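Local atomic coordinates of importin-95 (Chaetomium thermophilum, PDB entry 4XRI), a protein that probably carries protein cargo into the nucleus as a flexible HEAT-repeat transport receptor of the importin beta family and is thought to bind a small GTPase. Residues A[66-69]-A[70-74]; A[222-225]-A[226-230]; A[378-381]-A[382-386]; A[574-577]-A[578-582]; A[689-692]-A[693-697]. The protein carries 2 engineered substitutions. All coordinates share one frame; numbering follows the deposited sequence.

Interaction 1: residues A[66-69]-A[70-74]; sequences AGIA and LKNAF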
loop_
_atom_site.group_PDB
_atom_site.type_symbol
_atom_site.label_atom_id
_atom_site.label_comp_id
_atom_site.label_asym_id
_atom_site.label_seq_id
_atom_site.Cartn_x
_atom_site.Cartn_y
_atom_site.Cartn_z
ATOM N N ALA A 66 -14.223 1.321 -32.346
ATOM C CA ALA A 66 -14.246 2.662 -32.919
ATOM C C ALA A 66 -14.599 3.698 -31.859
ATOM O O ALA A 66 -13.973 4.754 -31.775
ATOM C CB ALA A 66 -15.235 2.730 -34.074
ATOM N N GLY A 67 -15.606 3.380 -31.052
ATOM C CA GLY A 67 -16.059 4.271 -30.000
ATOM C C GLY A 67 -15.011 4.482 -28.926
ATOM O O GLY A 67 -14.846 5.591 -28.419
ATOM N N ILE A 68 -14.302 3.414 -28.576
ATOM C CA ILE A 68 -13.249 3.496 -27.570
ATOM C C ILE A 68 -12.097 4.354 -28.070
ATOM O O ILE A 68 -11.586 5.209 -27.345
ATOM C CB ILE A 68 -12.710 2.103 -27.185
ATOM C CG1 ILE A 68 -13.826 1.250 -26.587
ATOM C CG2 ILE A 68 -11.561 2.231 -26.199
ATOM C CD1 ILE A 68 -14.592 1.941 -25.490
ATOM N N ALA A 69 -11.699 4.121 -29.317
ATOM C CA ALA A 69 -10.635 4.893 -29.947
ATOM C C ALA A 69 -11.003 6.369 -30.009
ATOM O O ALA A 69 -10.168 7.239 -29.767
ATOM C CB ALA A 69 -10.346 4.358 -31.344
ATOM N N LEU A 70 -12.263 6.636 -30.334
ATOM C CA LEU A 70 -12.787 7.996 -30.387
ATOM C C LEU A 70 -12.726 8.659 -29.017
ATOM O O LEU A 70 -12.282 9.799 -28.886
ATOM C CB LEU A 70 -14.226 7.990 -30.906
ATOM C CG LEU A 70 -14.956 9.333 -30.957
ATOM C CD1 LEU A 70 -14.254 10.294 -31.899
ATOM C CD2 LEU A 70 -16.406 9.124 -31.376
ATOM N N LYS A 71 -13.178 7.930 -28.002
ATOM C CA LYS A 71 -13.117 8.394 -26.621
ATOM C C LYS A 71 -11.686 8.740 -26.224
ATOM O O LYS A 71 -11.432 9.776 -25.609
ATOM C CB LYS A 71 -13.686 7.330 -25.675
ATOM C CG LYS A 71 -13.680 7.716 -24.199
ATOM C CD LYS A 71 -12.517 7.077 -23.445
ATOM C CE LYS A 71 -12.584 5.558 -23.481
ATOM N NZ LYS A 71 -11.477 4.944 -22.692
ATOM N N ASN A 72 -10.755 7.864 -26.588
ATOM C CA ASN A 72 -9.352 8.041 -26.237
ATOM C C ASN A 72 -8.666 9.143 -27.033
ATOM O O ASN A 72 -7.531 9.518 -26.737
ATOM C CB ASN A 72 -8.590 6.731 -26.437
ATOM C CG ASN A 72 -8.933 5.691 -25.392
ATOM O OD1 ASN A 72 -9.386 6.022 -24.297
ATOM N ND2 ASN A 72 -8.710 4.425 -25.722
ATOM N N ALA A 73 -9.355 9.661 -28.043
ATOM C CA ALA A 73 -8.780 10.699 -28.888
ATOM C C ALA A 73 -8.748 12.043 -28.170
ATOM O O ALA A 73 -7.982 12.932 -28.540
ATOM C CB ALA A 73 -9.552 10.814 -30.190
ATOM N N PHE A 74 -9.575 12.186 -27.141
ATOM C CA PHE A 74 -9.607 13.421 -26.365
ATOM C C PHE A 74 -9.923 13.165 -24.892
ATOM O O PHE A 74 -10.571 13.981 -24.239
ATOM C CB PHE A 74 -10.622 14.402 -26.960
ATOM C CG PHE A 74 -11.942 13.773 -27.315
ATOM C CD1 PHE A 74 -12.950 13.667 -26.374
ATOM C CD2 PHE A 74 -12.175 13.298 -28.594
ATOM C CE1 PHE A 74 -14.165 13.094 -26.699
ATOM C CE2 PHE A 74 -13.387 12.725 -28.927
ATOM C CZ PHE A 74 -14.385 12.624 -27.977
#
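Ile68 and Asn72 run side by side late in helix 60-72, and CG2 of Ile68 lies 3.6 Å from ND2 of Asn72. The branch that does the touching is the one placed opposite the main-chain nitrogen, while CG1 turns back beside that nitrogen (chi1 -61°). In the backbone, N of Asn72 donates to O of Ile68 at 2.9 Å. The two preceding amides repeat this i to i+4 pattern, from Leu70 N to Ala66 O and from Lys71 N to Gly67 O.

Lys71 packs its CB at 3.4 Å from O of Ile68. Its chain then bends at chi2 and chi3, bringing NZ within 2.8 Å of OD1 of Asn72 in a hydrogen bond tilted 30° from the amide plane. Exchanging Lys71 for an alanine would probably leave the Asn72 amide freer to turn, since the donor to OD1 would be lost.

Further out, helix 114-131 meets Ile68 and Lys71 through Gln122, and Leu70 through Val123. Leu46 and Val50 of helix 42-54 pack on Leu70. This part of the helix thus sits between neighbouring helices of the N-terminal importin-beta domain. Chemically, the lysine-to-amide bond probably helps set which way OD1 of Asn72 faces, with ND2 on the side of the Ile68 methyl.

Interaction 2: residues A[222-225]-A[226-230]; sequences KHEG and ERNYI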
loop_
_atom_site.group_PDB
_atom_site.type_symbol
_atom_site.label_atom_id
_atom_site.label_comp_id
_atom_site.label_asym_id
_atom_site.label_seq_id
_atom_site.Cartn_x
_atom_site.Cartn_y
_atom_site.Cartn_z
ATOM N N LYS A 222 -28.087 13.943 2.723
ATOM C CA LYS A 222 -28.371 14.793 3.875
ATOM C C LYS A 222 -29.858 14.874 4.210
ATOM O O LYS A 222 -30.228 15.043 5.371
ATOM C CB LYS A 222 -27.829 16.204 3.641
ATOM C CG LYS A 222 -26.413 16.246 3.100
ATOM C CD LYS A 222 -25.786 17.610 3.325
ATOM C CE LYS A 222 -24.639 17.853 2.363
ATOM N NZ LYS A 222 -25.131 17.991 0.964
ATOM N N HIS A 223 -30.706 14.750 3.195
ATOM C CA HIS A 223 -32.137 14.963 3.376
ATOM C C HIS A 223 -32.919 13.652 3.359
ATOM O O HIS A 223 -32.671 12.778 2.528
ATOM C CB HIS A 223 -32.658 15.920 2.304
ATOM C CG HIS A 223 -31.808 17.138 2.128
ATOM N ND1 HIS A 223 -31.079 17.382 0.984
ATOM C CD2 HIS A 223 -31.550 18.177 2.963
ATOM C CE1 HIS A 223 -30.420 18.519 1.114
ATOM N NE2 HIS A 223 -30.689 19.020 2.307
ATOM N N GLU A 224 -33.865 13.534 4.285
ATOM C CA GLU A 224 -34.565 12.279 4.551
ATOM C C GLU A 224 -35.414 11.793 3.377
ATOM O O GLU A 224 -35.569 10.589 3.173
ATOM C CB GLU A 224 -35.447 12.435 5.792
ATOM C CG GLU A 224 -35.905 11.125 6.407
ATOM C CD GLU A 224 -36.702 11.330 7.680
ATOM O OE1 GLU A 224 -37.179 12.461 7.907
ATOM O OE2 GLU A 224 -36.849 10.361 8.457
ATOM N N GLY A 225 -35.963 12.732 2.612
ATOM C CA GLY A 225 -36.811 12.400 1.480
ATOM C C GLY A 225 -36.050 11.692 0.377
ATOM O O GLY A 225 -36.435 10.605 -0.052
ATOM N N GLU A 226 -34.969 12.317 -0.083
ATOM C CA GLU A 226 -34.086 11.701 -1.067
ATOM C C GLU A 226 -33.544 10.377 -0.551
ATOM O O GLU A 226 -33.439 9.405 -1.300
ATOM C CB GLU A 226 -32.923 12.632 -1.421
ATOM C CG GLU A 226 -33.213 13.585 -2.564
ATOM C CD GLU A 226 -33.317 15.025 -2.112
ATOM O OE1 GLU A 226 -34.206 15.741 -2.617
ATOM O OE2 GLU A 226 -32.508 15.443 -1.258
ATOM N N ARG A 227 -33.204 10.354 0.734
ATOM C CA ARG A 227 -32.650 9.168 1.373
ATOM C C ARG A 227 -33.600 7.980 1.246
ATOM O O ARG A 227 -33.235 6.938 0.703
ATOM C CB ARG A 227 -32.350 9.447 2.847
ATOM C CG ARG A 227 -31.200 8.632 3.401
ATOM C CD ARG A 227 -31.063 8.778 4.910
ATOM N NE ARG A 227 -30.791 10.147 5.336
ATOM C CZ ARG A 227 -31.568 10.836 6.163
ATOM N NH1 ARG A 227 -32.668 10.283 6.658
ATOM N NH2 ARG A 227 -31.245 12.077 6.499
ATOM N N ASN A 228 -34.823 8.151 1.739
ATOM C CA ASN A 228 -35.833 7.099 1.686
ATOM C C ASN A 228 -36.189 6.711 0.254
ATOM O O ASN A 228 -36.440 5.542 -0.036
ATOM C CB ASN A 228 -37.091 7.540 2.436
ATOM C CG ASN A 228 -36.865 7.663 3.930
ATOM O OD1 ASN A 228 -36.330 6.754 4.567
ATOM N ND2 ASN A 228 -37.263 8.796 4.497
ATOM N N TYR A 229 -36.209 7.707 -0.627
ATOM C CA TYR A 229 -36.451 7.511 -2.053
ATOM C C TYR A 229 -35.478 6.487 -2.625
ATOM O O TYR A 229 -35.883 5.451 -3.154
ATOM C CB TYR A 229 -36.324 8.853 -2.787
ATOM C CG TYR A 229 -36.879 8.895 -4.195
ATOM C CD1 TYR A 229 -36.076 9.271 -5.267
ATOM C CD2 TYR A 229 -38.208 8.581 -4.453
ATOM C CE1 TYR A 229 -36.578 9.325 -6.558
ATOM C CE2 TYR A 229 -38.719 8.631 -5.741
ATOM C CZ TYR A 229 -37.899 9.003 -6.788
ATOM O OH TYR A 229 -38.406 9.051 -8.066
ATOM N N ILE A 230 -34.192 6.783 -2.484
ATOM C CA ILE A 230 -33.123 5.933 -2.988
ATOM C C ILE A 230 -33.082 4.579 -2.284
ATOM O O ILE A 230 -32.964 3.541 -2.931
ATOM C CB ILE A 230 -31.761 6.628 -2.833
ATOM C CG1 ILE A 230 -31.723 7.885 -3.699
ATOM C CG2 ILE A 230 -30.630 5.683 -3.192
ATOM C CD1 ILE A 230 -30.564 8.806 -3.395
#
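His223 and Glu226 lie side by side at the N terminus of helix 224-238, where His223 occupies the N-cap position. Their planes are nearly perpendicular, 86° apart, and OE2 of Glu226 lies at the edge of the imidazole. ND1 of His223 donates to OE2 of Glu226 at 3.3 Å, with the oxygen 18° out of the ring plane. A bend at chi2 turns the Glu226 chain back along the helix start toward the ring, one face of which is covered by CB of Lys222.

Arg227 folds over the same turn. Its guanidinium lies flat over the backbone, with CA of Glu224 3.3 Å above the plane, and NH1 of Arg227 is 3.4 Å from CG of Glu224. The carboxylate of Glu224 is turned 44° against it and stays short of a salt bridge, OE2 lying 4.6 Å from NH1 of Arg227. NH2 makes a weak bond to O of Lys222, and NE is held by O of Phe221. A leucine in place of Arg227 would probably leave the carbonyls of Lys222 and Phe221 without these donors and uncover the backbone at Glu224.

Asn228 crosses Glu224 in turn, its OD1 bonded to the hydroxyl of Tyr267, while Tyr229 and Glu226 pack on helix 182-193. ND2 of Asn228 stands 3.3 Å from CG of Glu224.

Interaction 3: residues A[378-381]-A[382-386]; sequences IQFV and EHNLR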
loop_
_atom_site.group_PDB
_atom_site.type_symbol
_atom_site.label_atom_id
_atom_site.label_comp_id
_atom_site.label_asym_id
_atom_site.label_seq_id
_atom_site.Cartn_x
_atom_site.Cartn_y
_atom_site.Cartn_z
ATOM N N ILE A 378 -16.559 -21.049 17.965
ATOM C CA ILE A 378 -16.141 -22.213 18.740
ATOM C C ILE A 378 -17.154 -23.350 18.609
ATOM O O ILE A 378 -16.778 -24.521 18.519
ATOM C CB ILE A 378 -15.937 -21.850 20.226
ATOM C CG1 ILE A 378 -14.696 -20.970 20.377
ATOM C CG2 ILE A 378 -15.782 -23.097 21.078
ATOM C CD1 ILE A 378 -13.461 -21.547 19.717
ATOM N N GLN A 379 -18.437 -23.002 18.575
ATOM C CA GLN A 379 -19.481 -23.996 18.352
ATOM C C GLN A 379 -19.270 -24.687 17.011
ATOM O O GLN A 379 -19.404 -25.904 16.897
ATOM C CB GLN A 379 -20.871 -23.357 18.396
ATOM C CG GLN A 379 -21.999 -24.353 18.197
ATOM C CD GLN A 379 -23.360 -23.693 18.094
ATOM O OE1 GLN A 379 -23.472 -22.526 17.718
ATOM N NE2 GLN A 379 -24.406 -24.441 18.430
ATOM N N PHE A 380 -18.928 -23.893 16.002
ATOM C CA PHE A 380 -18.702 -24.402 14.655
ATOM C C PHE A 380 -17.447 -25.266 14.572
ATOM O O PHE A 380 -17.445 -26.308 13.915
ATOM C CB PHE A 380 -18.600 -23.238 13.667
ATOM C CG PHE A 380 -18.336 -23.661 12.250
ATOM C CD1 PHE A 380 -19.382 -23.990 11.406
ATOM C CD2 PHE A 380 -17.044 -23.707 11.755
ATOM C CE1 PHE A 380 -19.146 -24.370 10.100
ATOM C CE2 PHE A 380 -16.799 -24.090 10.449
ATOM C CZ PHE A 380 -17.852 -24.420 9.620
ATOM N N VAL A 381 -16.382 -24.822 15.233
ATOM C CA VAL A 381 -15.105 -25.530 15.200
ATOM C C VAL A 381 -15.208 -26.882 15.898
ATOM O O VAL A 381 -14.679 -27.881 15.412
ATOM C CB VAL A 381 -13.978 -24.699 15.855
ATOM C CG1 VAL A 381 -12.696 -25.516 15.961
ATOM C CG2 VAL A 381 -13.730 -23.431 15.062
ATOM N N GLU A 382 -15.895 -26.913 17.035
ATOM C CA GLU A 382 -16.076 -28.159 17.774
ATOM C C GLU A 382 -16.909 -29.160 16.976
ATOM O O GLU A 382 -16.615 -30.356 16.963
ATOM C CB GLU A 382 -16.733 -27.900 19.133
ATOM C CG GLU A 382 -15.863 -27.136 20.120
ATOM C CD GLU A 382 -16.332 -27.295 21.557
ATOM O OE1 GLU A 382 -16.697 -28.427 21.942
ATOM O OE2 GLU A 382 -16.341 -26.291 22.301
ATOM N N HIS A 383 -17.940 -28.659 16.305
ATOM C CA HIS A 383 -18.834 -29.501 15.513
ATOM C C HIS A 383 -18.147 -30.150 14.315
ATOM O O HIS A 383 -18.519 -31.248 13.903
ATOM C CB HIS A 383 -20.031 -28.687 15.008
ATOM C CG HIS A 383 -21.012 -28.313 16.073
ATOM N ND1 HIS A 383 -22.190 -27.651 15.799
ATOM C CD2 HIS A 383 -20.994 -28.502 17.416
ATOM C CE1 HIS A 383 -22.854 -27.451 16.922
ATOM N NE2 HIS A 383 -22.149 -27.959 17.918
ATOM N N ASN A 384 -17.153 -29.468 13.753
ATOM C CA ASN A 384 -16.657 -29.820 12.427
ATOM C C ASN A 384 -15.192 -30.228 12.336
ATOM O O ASN A 384 -14.728 -30.632 11.269
ATOM C CB ASN A 384 -16.891 -28.644 11.482
ATOM C CG ASN A 384 -18.350 -28.469 11.131
ATOM O OD1 ASN A 384 -19.004 -29.407 10.684
ATOM N ND2 ASN A 384 -18.872 -27.269 11.343
ATOM N N LEU A 385 -14.467 -30.122 13.442
ATOM C CA LEU A 385 -13.043 -30.438 13.451
ATOM C C LEU A 385 -12.781 -31.886 13.031
ATOM O O LEU A 385 -11.764 -32.185 12.407
ATOM C CB LEU A 385 -12.452 -30.173 14.837
ATOM C CG LEU A 385 -10.949 -29.906 14.908
ATOM C CD1 LEU A 385 -10.554 -28.788 13.955
ATOM C CD2 LEU A 385 -10.547 -29.559 16.330
ATOM N N ARG A 386 -13.711 -32.775 13.365
ATOM C CA ARG A 386 -13.556 -34.197 13.075
ATOM C C ARG A 386 -14.537 -34.687 12.013
ATOM O O ARG A 386 -14.862 -35.872 11.959
ATOM C CB ARG A 386 -13.731 -35.020 14.353
ATOM C CG ARG A 386 -12.739 -34.688 15.453
ATOM C CD ARG A 386 -12.957 -35.590 16.657
ATOM N NE ARG A 386 -11.903 -35.450 17.657
ATOM C CZ ARG A 386 -11.764 -36.252 18.708
ATOM N NH1 ARG A 386 -10.776 -36.056 19.571
ATOM N NH2 ARG A 386 -12.612 -37.253 18.892
#
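N of Glu382 donates to O of Ile378 at 3.0 Å, and N of His383 to O of Gln379 at 3.2 Å, carrying regular i to i+4 bonding toward the C-terminal end of helix 374-384. Beyond them the bonds weaken. O of Phe380 receives both N and ND2 of Asn384, each weakly, and O of Val381 is approached by the amides of Asn384 and Leu385, also weakly.

ND2 of Asn384 also stands over one face of the Phe380 ring, 3.1 Å above its plane and displaced toward the rim, with amide and ring 59° apart. The ring of His383 likewise lies with a face on O of Gln379, 3.0 Å from the plane, and its CE1 touches CG of Gln379 at 3.5 Å.

Helix 390-402 packs alongside through Phe400 on Ile378, Ala395 on Phe380 and Phe392 on Asn384. Buried late in helix 374-384, the side-chain nitrogen ND2 of Asn384 thus lies between a carbonyl it bonds weakly and an aromatic face, both supplied by Phe380.

Interaction 4: residues A[574-577]-A[578-582]; sequences EDKL and ILEDM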
loop_
_atom_site.group_PDB
_atom_site.type_symbol
_atom_site.label_atom_id
_atom_site.label_comp_id
_atom_site.label_asym_id
_atom_site.label_seq_id
_atom_site.Cartn_x
_atom_site.Cartn_y
_atom_site.Cartn_z
ATOM N N GLU A 574 14.248 -16.819 -17.087
ATOM C CA GLU A 574 13.921 -17.589 -15.894
ATOM C C GLU A 574 15.173 -17.935 -15.100
ATOM O O GLU A 574 15.186 -17.813 -13.879
ATOM C CB GLU A 574 13.181 -18.872 -16.252
ATOM C CG GLU A 574 12.717 -19.644 -15.025
ATOM C CD GLU A 574 12.558 -21.131 -15.271
ATOM O OE1 GLU A 574 13.167 -21.644 -16.230
ATOM O OE2 GLU A 574 11.819 -21.783 -14.503
ATOM N N ASP A 575 16.213 -18.382 -15.800
ATOM C CA ASP A 575 17.513 -18.643 -15.184
ATOM C C ASP A 575 17.971 -17.430 -14.392
ATOM O O ASP A 575 18.383 -17.540 -13.238
ATOM C CB ASP A 575 18.569 -18.992 -16.238
ATOM C CG ASP A 575 18.344 -20.349 -16.871
ATOM O OD1 ASP A 575 18.882 -20.581 -17.974
ATOM O OD2 ASP A 575 17.639 -21.184 -16.266
ATOM N N LYS A 576 17.886 -16.274 -15.040
ATOM C CA LYS A 576 18.278 -14.997 -14.460
ATOM C C LYS A 576 17.493 -14.674 -13.191
ATOM O O LYS A 576 18.073 -14.314 -12.168
ATOM C CB LYS A 576 18.093 -13.895 -15.504
ATOM C CG LYS A 576 18.378 -12.486 -15.039
ATOM C CD LYS A 576 18.294 -11.536 -16.226
ATOM C CE LYS A 576 18.030 -10.105 -15.797
ATOM N NZ LYS A 576 19.150 -9.545 -14.991
ATOM N N LEU A 577 16.173 -14.817 -13.261
ATOM C CA LEU A 577 15.303 -14.556 -12.117
ATOM C C LEU A 577 15.594 -15.488 -10.944
ATOM O O LEU A 577 15.666 -15.049 -9.797
ATOM C CB LEU A 577 13.832 -14.684 -12.522
ATOM C CG LEU A 577 13.083 -13.389 -12.841
ATOM C CD1 LEU A 577 12.918 -12.546 -11.584
ATOM C CD2 LEU A 577 13.794 -12.604 -13.932
ATOM N N ILE A 578 15.760 -16.772 -11.241
ATOM C CA ILE A 578 16.044 -17.767 -10.213
ATOM C C ILE A 578 17.378 -17.482 -9.522
ATOM O O ILE A 578 17.493 -17.578 -8.300
ATOM C CB ILE A 578 16.063 -19.189 -10.805
ATOM C CG1 ILE A 578 14.650 -19.599 -11.221
ATOM C CG2 ILE A 578 16.623 -20.186 -9.801
ATOM C CD1 ILE A 578 14.567 -20.996 -11.803
ATOM N N LEU A 579 18.377 -17.116 -10.315
ATOM C CA LEU A 579 19.699 -16.790 -9.794
ATOM C C LEU A 579 19.640 -15.546 -8.910
ATOM O O LEU A 579 20.288 -15.483 -7.864
ATOM C CB LEU A 579 20.687 -16.586 -10.949
ATOM C CG LEU A 579 22.185 -16.395 -10.679
ATOM C CD1 LEU A 579 22.537 -14.932 -10.459
ATOM C CD2 LEU A 579 22.636 -17.249 -9.502
ATOM N N GLU A 580 18.856 -14.560 -9.337
ATOM C CA GLU A 580 18.756 -13.301 -8.609
ATOM C C GLU A 580 18.028 -13.472 -7.277
ATOM O O GLU A 580 18.408 -12.862 -6.276
ATOM C CB GLU A 580 18.060 -12.246 -9.472
ATOM C CG GLU A 580 18.951 -11.702 -10.582
ATOM C CD GLU A 580 18.230 -10.749 -11.515
ATOM O OE1 GLU A 580 17.032 -10.480 -11.292
ATOM O OE2 GLU A 580 18.870 -10.268 -12.476
ATOM N N ASP A 581 17.000 -14.316 -7.261
ATOM C CA ASP A 581 16.298 -14.637 -6.021
ATOM C C ASP A 581 17.223 -15.366 -5.046
ATOM O O ASP A 581 17.163 -15.145 -3.838
ATOM C CB ASP A 581 15.055 -15.490 -6.298
ATOM C CG ASP A 581 13.913 -14.689 -6.891
ATOM O OD1 ASP A 581 12.936 -15.312 -7.355
ATOM O OD2 ASP A 581 13.990 -13.443 -6.895
ATOM N N MET A 582 18.073 -16.240 -5.580
ATOM C CA MET A 582 19.035 -16.990 -4.774
ATOM C C MET A 582 20.027 -16.058 -4.082
ATOM O O MET A 582 20.245 -16.146 -2.869
ATOM C CB MET A 582 19.787 -17.998 -5.648
ATOM C CG MET A 582 20.710 -18.928 -4.886
ATOM S SD MET A 582 21.556 -20.072 -5.998
ATOM C CE MET A 582 20.212 -20.515 -7.095
#
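Lys576 reaches along the helix to Glu580 one turn later. From CB the chain sets out with CG opposite the main-chain nitrogen (chi1 176°), and CG already lies 3.4 Å from OE2 of Glu580. CD of Lys576 is 4.0 Å from OE2 of Glu580. CE of Lys576 lies 3.4 Å from OE2 of Glu580; the bend at the last torsion (chi4 64°) then swings NZ onto that oxygen. NZ of Lys576 thereby closes a salt bridge to OE2 of Glu580 at 2.6 Å, meeting the oxygen almost along its C-O bond.

This is an i to i+4 lysine-glutamate bridge on helix 573-597, within the region of TPR-like repeats of importin beta. In Glu580, CG is turned beside the residue's own backbone N and rests 3.2 Å from O of Lys576, the same carbonyl oxygen that takes N of Glu580 at 2.9 Å.

On another side of the helix Glu574 and Ile578 run in the same direction, the carboxylate oxygen OE2 of Glu574 lying 3.9 Å from CD1 of Ile578. Leu579 and Met582 face helix 546-567, where both pack on Thr563, whereas Val570 touches Lys576 and Ser623 touches Glu580.

Interaction 5: residues A[689-692]-A[693-697]; sequences YCDN and FMNYL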
loop_
_atom_site.group_PDB
_atom_site.type_symbol
_atom_site.label_atom_id
_atom_site.label_comp_id
_atom_site.label_asym_id
_atom_site.label_seq_id
_atom_site.Cartn_x
_atom_site.Cartn_y
_atom_site.Cartn_z
ATOM N N TYR A 689 36.645 10.728 1.903
ATOM C CA TYR A 689 35.746 10.339 0.818
ATOM C C TYR A 689 34.544 11.267 0.708
ATOM O O TYR A 689 33.721 11.126 -0.198
ATOM C CB TYR A 689 35.257 8.904 1.017
ATOM C CG TYR A 689 36.348 7.923 1.368
ATOM C CD1 TYR A 689 37.109 7.316 0.378
ATOM C CD2 TYR A 689 36.615 7.600 2.693
ATOM C CE1 TYR A 689 38.109 6.417 0.699
ATOM C CE2 TYR A 689 37.610 6.702 3.023
ATOM C CZ TYR A 689 38.355 6.115 2.023
ATOM O OH TYR A 689 39.346 5.220 2.348
ATOM N N CYS A 690 34.447 12.216 1.631
ATOM C CA CYS A 690 33.243 13.025 1.755
ATOM C C CYS A 690 33.110 14.114 0.696
ATOM O O CYS A 690 32.003 14.575 0.424
ATOM C CB CYS A 690 33.179 13.648 3.147
ATOM S SG CYS A 690 32.709 12.461 4.422
ATOM N N ASP A 691 34.221 14.527 0.093
ATOM C CA ASP A 691 34.148 15.512 -0.981
ATOM C C ASP A 691 33.508 14.887 -2.213
ATOM O O ASP A 691 32.721 15.527 -2.913
ATOM C CB ASP A 691 35.528 16.069 -1.331
ATOM C CG ASP A 691 35.450 17.263 -2.271
ATOM O OD1 ASP A 691 34.946 18.325 -1.844
ATOM O OD2 ASP A 691 35.890 17.142 -3.434
ATOM N N ASN A 692 33.861 13.633 -2.474
ATOM C CA ASN A 692 33.243 12.869 -3.550
ATOM C C ASN A 692 31.763 12.641 -3.271
ATOM O O ASN A 692 30.930 12.749 -4.171
ATOM C CB ASN A 692 33.956 11.532 -3.741
ATOM C CG ASN A 692 35.271 11.676 -4.475
ATOM O OD1 ASN A 692 35.400 12.498 -5.381
ATOM N ND2 ASN A 692 36.255 10.872 -4.091
ATOM N N PHE A 693 31.448 12.333 -2.016
ATOM C CA PHE A 693 30.065 12.175 -1.584
ATOM C C PHE A 693 29.270 13.445 -1.849
ATOM O O PHE A 693 28.216 13.404 -2.483
ATOM C CB PHE A 693 29.992 11.823 -0.095
ATOM C CG PHE A 693 30.478 10.439 0.230
ATOM C CD1 PHE A 693 30.499 9.448 -0.738
ATOM C CD2 PHE A 693 30.912 10.130 1.507
ATOM C CE1 PHE A 693 30.946 8.176 -0.437
ATOM C CE2 PHE A 693 31.359 8.861 1.815
ATOM C CZ PHE A 693 31.378 7.883 0.842
ATOM N N MET A 694 29.788 14.568 -1.356
ATOM C CA MET A 694 29.123 15.860 -1.502
ATOM C C MET A 694 28.860 16.205 -2.964
ATOM O O MET A 694 27.781 16.692 -3.307
ATOM C CB MET A 694 29.950 16.970 -0.846
ATOM C CG MET A 694 29.967 16.922 0.678
ATOM S SD MET A 694 28.326 17.110 1.408
ATOM C CE MET A 694 27.921 18.775 0.892
ATOM N N ASN A 695 29.844 15.950 -3.820
ATOM C CA ASN A 695 29.698 16.215 -5.246
ATOM C C ASN A 695 28.540 15.436 -5.865
ATOM O O ASN A 695 27.762 15.986 -6.649
ATOM C CB ASN A 695 30.997 15.890 -5.983
ATOM C CG ASN A 695 32.080 16.922 -5.738
ATOM O OD1 ASN A 695 31.807 18.027 -5.268
ATOM N ND2 ASN A 695 33.316 16.568 -6.060
ATOM N N TYR A 696 28.419 14.164 -5.499
ATOM C CA TYR A 696 27.324 13.338 -6.000
ATOM C C TYR A 696 25.984 13.752 -5.402
ATOM O O TYR A 696 24.973 13.815 -6.105
ATOM C CB TYR A 696 27.586 11.858 -5.715
ATOM C CG TYR A 696 28.450 11.182 -6.754
ATOM C CD1 TYR A 696 27.912 10.760 -7.963
ATOM C CD2 TYR A 696 29.803 10.968 -6.529
ATOM C CE1 TYR A 696 28.695 10.141 -8.917
ATOM C CE2 TYR A 696 30.595 10.353 -7.480
ATOM C CZ TYR A 696 30.036 9.940 -8.670
ATOM O OH TYR A 696 30.819 9.327 -9.619
ATOM N N LEU A 697 25.979 14.032 -4.103
ATOM C CA LEU A 697 24.763 14.452 -3.415
ATOM C C LEU A 697 24.252 15.780 -3.965
ATOM O O LEU A 697 23.068 15.916 -4.278
ATOM C CB LEU A 697 25.006 14.564 -1.910
ATOM C CG LEU A 697 25.337 13.266 -1.168
ATOM C CD1 LEU A 697 25.666 13.555 0.285
ATOM C CD2 LEU A 697 24.190 12.268 -1.269
HETATM O O HOH W 1 35.489 18.571 -5.369
HETATM O O HOH W 2 33.183 19.645 -3.473
#
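Asp691 and Asn695, one turn apart with carboxylate and amide planes 73° apart, are bridged by one water and probably a second. One water donates to OD1 of Asp691 at 2.7 Å and to OD1 of Asn695 at 2.8 Å. The other lies doubtfully close to OD2 of Asp691 and accepts from ND2 of Asn695, 3.0 Å away. OD1 of Asp691 is bonded to the hydroxyl of Tyr732 as well.

Contacts with the Phe693 ring form a second group. O of Tyr689 lies 3.3 Å over one face of this ring, toward the rim, and CB of Tyr689 touches CE2 of Phe693 at 4.0 Å. Cys690 SG makes an oblique sulfur-aromatic contact, 4.1 Å from CD2 of Phe693. The Tyr696 ring instead offers an edge, its CD2 being 3.2 Å from O of Asn692.

In backbone terms, the amides of Phe693 to Tyr696 each bond four residues back. Leu655 and Val675 pack on Phe693, and Phe718 and Ile721 on Met694, so this first turn of helix 690-701 is wedged among neighbouring helices, as in a HEAT-repeat solenoid.

In the fold
From the N terminus, the five contacts follow in series along an all-helical chain; none nests in or crosses another, and each closes only a turn of its own helix. Interaction 1 lies late in helix 60-72 in the N-terminal domain, whereas interaction 2 opens helix 224-238, their centres about 37 Å apart. Interaction 3 lies late in helix 374-384. Interactions 4 and 5, at the starts of helices 573-597 and 690-701, share the TPR-like region, with centres about 34 Å apart. Interaction 2 lies across the chain's centre from both. No two touch; each belongs to one helix, which packs against its own neighbours.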